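Odorant-binding protein (PDB 5DIC) binds fatty acids such as palmitate and probably solubilises and carries them in the fluid of the blowfly's oral disk. Local coordinates at residues A[57-61]-A[62-66]; A[23-27]-A[28-32]. All coordinates share one frame; numbering follows the deposited sequence.

Contact 1 (A[57-61]-A[62-66]); sequences GTLKD and GVVQE
With CG anti to its carbonyl carbon (chi1 -57°) and the chain bent at chi2 (-55°), Gln65 folds its amide back over Lys60 and Val63; on the face it shares with Val64, Leu59 has CG anti to its backbone N (chi1 -174°), which lays CD1 against Gly62 C at 3.7 Å. NE2 of Gln65 lies 3.6 Å from CB of Lys60 and donates to Val63 O at 3.0 Å, from above that carbonyl plane. The same oxygen takes the backbone N-H of Lys60 at 2.9 Å, so two donors grip it. Lys60 and Val63 form the antiparallel hydrogen-bonded pair, closed by Val63 N to Lys60 O, and a type I' turn through Asp61 and Gly62 joins them, positive phi favouring glycine at Gly62. Beyond the non-hydrogen-bonded pair Leu59–Val64, Gln65 N reaches Thr58 O at 2.8 Å, almost straight. CD1 of Leu59 also meets CG2 of Val64 loosely, at 4.3 Å, and both residues pack on Ile104 of helix 97-113. OG1 of Thr58 bonds to Phe53 O. Amide and backbone bonds thus fix the hairpin's shape, while the apolar face of Leu59 and Val64 packs into the core and neighbouring Thr58 meets bound palmitate.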
loop_
_atom_site.group_PDB
_atom_site.type_symbol
_atom_site.label_atom_id
_atom_site.label_comp_id
_atom_site.label_asym_id
_atom_site.label_seq_id
_atom_site.Cartn_x
_atom_site.Cartn_y
_atom_site.Cartn_z
ATOM N N GLY A 57 4.485 3.138 7.433
ATOM C CA GLY A 57 5.648 2.472 7.956
ATOM C C GLY A 57 5.962 1.140 7.307
ATOM O O GLY A 57 6.841 0.416 7.804
ATOM N N THR A 58 5.323 0.800 6.185
ATOM C CA THR A 58 5.529 -0.483 5.549
ATOM C C THR A 58 6.554 -0.493 4.412
ATOM O O THR A 58 6.947 -1.569 3.952
ATOM C CB THR A 58 4.195 -1.086 5.032
ATOM O OG1 THR A 58 3.587 -0.233 4.045
ATOM C CG2 THR A 58 3.249 -1.403 6.198
ATOM N N LEU A 59 6.961 0.677 3.951
ATOM C CA LEU A 59 7.853 0.801 2.816
ATOM C C LEU A 59 8.790 1.963 3.041
ATOM O O LEU A 59 8.365 3.025 3.485
ATOM C CB LEU A 59 7.037 1.048 1.541
ATOM C CG LEU A 59 7.787 1.069 0.211
ATOM C CD1 LEU A 59 8.304 -0.301 -0.147
ATOM C CD2 LEU A 59 6.914 1.624 -0.911
ATOM N N LYS A 60 10.074 1.750 2.780
ATOM C CA LYS A 60 11.048 2.836 2.916
ATOM C C LYS A 60 12.123 2.645 1.867
ATOM O O LYS A 60 12.745 1.577 1.814
ATOM C CB LYS A 60 11.653 2.852 4.306
ATOM C CG LYS A 60 12.703 3.911 4.486
ATOM C CD LYS A 60 13.252 3.898 5.910
ATOM C CE LYS A 60 14.248 5.018 6.142
ATOM N NZ LYS A 60 13.600 6.264 6.650
ATOM N N ASP A 61 12.312 3.627 0.996
ATOM C CA ASP A 61 13.369 3.528 -0.050
ATOM C C ASP A 61 13.214 2.272 -0.895
ATOM O O ASP A 61 14.197 1.643 -1.267
ATOM C CB ASP A 61 14.757 3.623 0.584
ATOM C CG ASP A 61 14.989 4.928 1.283
ATOM O OD1 ASP A 61 14.316 5.937 0.983
ATOM O OD2 ASP A 61 15.879 4.944 2.156
ATOM N N GLY A 62 11.967 1.892 -1.176
ATOM C CA GLY A 62 11.689 0.719 -1.977
ATOM C C GLY A 62 11.836 -0.603 -1.242
ATOM O O GLY A 62 11.696 -1.650 -1.883
ATOM N N VAL A 63 12.108 -0.564 0.059
ATOM C CA VAL A 63 12.344 -1.765 0.859
ATOM C C VAL A 63 11.119 -1.977 1.761
ATOM O O VAL A 63 10.693 -1.064 2.456
ATOM C CB VAL A 63 13.620 -1.590 1.719
ATOM C CG1 VAL A 63 13.857 -2.824 2.578
ATOM C CG2 VAL A 63 14.823 -1.284 0.838
ATOM N N VAL A 64 10.586 -3.187 1.742
ATOM C CA VAL A 64 9.449 -3.521 2.591
ATOM C C VAL A 64 9.886 -3.672 4.036
ATOM O O VAL A 64 10.882 -4.360 4.329
ATOM C CB VAL A 64 8.727 -4.763 2.073
ATOM C CG1 VAL A 64 7.592 -5.128 2.997
ATOM C CG2 VAL A 64 8.243 -4.559 0.642
ATOM N N GLN A 65 9.163 -3.002 4.937
ATOM C CA GLN A 65 9.481 -3.028 6.370
ATOM C C GLN A 65 8.736 -4.200 6.991
ATOM O O GLN A 65 7.538 -4.108 7.291
ATOM C CB GLN A 65 9.130 -1.725 7.034
ATOM C CG GLN A 65 9.824 -0.545 6.395
ATOM C CD GLN A 65 11.307 -0.713 6.342
ATOM O OE1 GLN A 65 11.935 -1.000 7.381
ATOM N NE2 GLN A 65 11.886 -0.686 5.129
ATOM N N GLU A 66 9.422 -5.334 7.088
ATOM C CA GLU A 66 8.739 -6.600 7.297
ATOM C C GLU A 66 8.041 -6.695 8.651
ATOM O O GLU A 66 6.938 -7.226 8.729
ATOM C CB GLU A 66 9.729 -7.747 7.145
ATOM C CG GLU A 66 10.334 -7.781 5.757
ATOM C CD GLU A 66 11.309 -8.886 5.551
ATOM O OE1 GLU A 66 11.196 -9.932 6.232
ATOM O OE2 GLU A 66 12.193 -8.684 4.694
#

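Contact 2 (A[23-27]-A[28-32]); sequences EKVSE and EEATK
Ser26 and Glu29 meet in reciprocal bonds at the start of helix 27-34, the tight part of this contact. OG of Ser26 accepts from Glu29 N at 3.0 Å (164°), and OE1 of Glu29 takes Ser26 N at 2.9 Å through its anti lone pair. The serine torsion, chi1 76°, sets OG between its own N and carbonyl carbon, near enough to OE1 for a further weak bond. OE2 of Glu29 is held by Thr42 OG1, so both carboxylate oxygens have partners. Beside these bonds, CG1 of Val25 lies 3.5 Å from CB of Glu29 and 4.1 Å from CB of Ala30, and Ala30 N bonds to Ser26 O at 2.8 Å. Were Glu29 cut back to an alanine, Ser26 N and Thr42 OG1 would probably lose their carboxylate mate and Ser26 OG its weak partner. The solvent side is looser: Glu27 extends its carboxylate outward, and exposed Glu28 and Lys32, one turn on, form a salt bridge with a weak hydrogen bond, Lys32 NZ to Glu28 OE2 at 3.2 Å. Backbone and side chain answering each other between Ser26 and Glu29 define a capping box, here straight after the Schellman motif that ends helix 6-22.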
loop_
_atom_site.group_PDB
_atom_site.type_symbol
_atom_site.label_atom_id
_atom_site.label_comp_id
_atom_site.label_asym_id
_atom_site.label_seq_id
_atom_site.Cartn_x
_atom_site.Cartn_y
_atom_site.Cartn_z
ATOM N N GLU A 23 2.244 14.096 -2.935
ATOM C CA GLU A 23 2.408 13.573 -4.294
ATOM C C GLU A 23 1.626 14.370 -5.343
ATOM O O GLU A 23 1.540 13.966 -6.493
ATOM C CB GLU A 23 2.089 12.093 -4.348
ATOM C CG GLU A 23 2.817 11.275 -3.284
ATOM C CD GLU A 23 4.328 11.262 -3.354
ATOM O OE1 GLU A 23 4.893 11.294 -4.465
ATOM O OE2 GLU A 23 4.944 11.116 -2.274
ATOM N N LYS A 24 1.086 15.522 -4.943
ATOM C CA LYS A 24 0.497 16.466 -5.896
ATOM C C LYS A 24 -0.598 15.812 -6.724
ATOM O O LYS A 24 -0.704 16.009 -7.925
ATOM C CB LYS A 24 1.563 17.138 -6.746
ATOM C CG LYS A 24 2.530 17.923 -5.894
ATOM C CD LYS A 24 3.646 18.531 -6.711
ATOM C CE LYS A 24 4.462 19.454 -5.833
ATOM N NZ LYS A 24 5.195 18.732 -4.768
ATOM N N VAL A 25 -1.440 15.048 -6.048
ATOM C CA VAL A 25 -2.507 14.297 -6.692
ATOM C C VAL A 25 -3.623 15.271 -7.091
ATOM O O VAL A 25 -3.980 16.137 -6.296
ATOM C CB VAL A 25 -2.999 13.212 -5.713
ATOM C CG1 VAL A 25 -4.150 12.409 -6.261
ATOM C CG2 VAL A 25 -1.851 12.303 -5.241
ATOM N N SER A 26 -4.159 15.137 -8.308
ATOM C CA SER A 26 -5.226 16.026 -8.735
ATOM C C SER A 26 -6.519 15.724 -7.992
ATOM O O SER A 26 -6.690 14.657 -7.414
ATOM C CB SER A 26 -5.485 15.879 -10.231
ATOM O OG SER A 26 -6.204 14.691 -10.526
ATOM N N GLU A 27 -7.479 16.643 -8.065
ATOM C CA GLU A 27 -8.784 16.406 -7.439
ATOM C C GLU A 27 -9.452 15.153 -8.005
ATOM O O GLU A 27 -10.022 14.353 -7.275
ATOM C CB GLU A 27 -9.710 17.610 -7.617
ATOM C CG GLU A 27 -10.948 17.577 -6.728
ATOM C CD GLU A 27 -11.890 18.748 -6.986
ATOM O OE1 GLU A 27 -12.497 18.783 -8.077
ATOM O OE2 GLU A 27 -12.004 19.618 -6.098
ATOM N N GLU A 28 -9.405 14.984 -9.310
ATOM C CA GLU A 28 -9.999 13.815 -9.928
ATOM C C GLU A 28 -9.319 12.521 -9.495
ATOM O O GLU A 28 -9.973 11.525 -9.186
ATOM C CB GLU A 28 -10.013 13.975 -11.432
ATOM C CG GLU A 28 -10.806 12.916 -12.117
ATOM C CD GLU A 28 -9.997 11.799 -12.635
ATOM O OE1 GLU A 28 -8.789 11.782 -12.358
ATOM O OE2 GLU A 28 -10.563 10.948 -13.338
ATOM N N GLU A 29 -7.992 12.550 -9.460
ATOM C CA GLU A 29 -7.242 11.375 -9.045
ATOM C C GLU A 29 -7.547 11.038 -7.581
ATOM O O GLU A 29 -7.697 9.868 -7.215
ATOM C CB GLU A 29 -5.722 11.595 -9.239
ATOM C CG GLU A 29 -5.289 11.557 -10.694
ATOM C CD GLU A 29 -3.879 12.109 -10.942
ATOM O OE1 GLU A 29 -3.434 12.997 -10.194
ATOM O OE2 GLU A 29 -3.277 11.671 -11.944
ATOM N N ALA A 30 -7.622 12.065 -6.742
ATOM C CA ALA A 30 -7.904 11.861 -5.313
ATOM C C ALA A 30 -9.270 11.224 -5.117
ATOM O O ALA A 30 -9.424 10.360 -4.277
ATOM C CB ALA A 30 -7.819 13.172 -4.532
ATOM N N THR A 31 -10.263 11.651 -5.886
ATOM C CA THR A 31 -11.595 11.064 -5.764
ATOM C C THR A 31 -11.628 9.615 -6.281
ATOM O O THR A 31 -12.285 8.763 -5.678
ATOM C CB THR A 31 -12.676 11.975 -6.351
ATOM O OG1 THR A 31 -13.932 11.499 -5.879
ATOM C CG2 THR A 31 -12.745 11.971 -7.786
ATOM N N LYS A 32 -10.890 9.325 -7.347
ATOM C CA LYS A 32 -10.742 7.929 -7.730
ATOM C C LYS A 32 -10.171 7.122 -6.594
ATOM O O LYS A 32 -10.657 6.028 -6.275
ATOM C CB LYS A 32 -9.892 7.763 -8.991
ATOM C CG LYS A 32 -10.619 8.205 -10.252
ATOM C CD LYS A 32 -9.898 7.786 -11.508
ATOM C CE LYS A 32 -8.714 8.647 -11.859
ATOM N NZ LYS A 32 -8.434 8.513 -13.321
#

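In the fold
Contact 2 comes first along the chain, at the turn from helix 6-22 into helix 27-34; contact 1 follows after helix 43-55, as the hairpin of strands 59-60 and 63-64 leading into helix 66-77. Their centres stand about 23 Å apart and their nearest atoms about 10 Å, without touching. Helix 43-55 is common ground: Leu59 packs on Thr50 and Phe53, while Glu29 touches Ala44 and Glu23 reaches Cys47 and Cys51, which belong to two of the three disulfides. Contact 2 is a surface junction, its centre about 16 Å from the chain centre; that of contact 1, beside palmitate, is at about 10 Å. Both are helix-to-helix connections in the largely helical, disulfide-linked fold of the PBP/GOBP family.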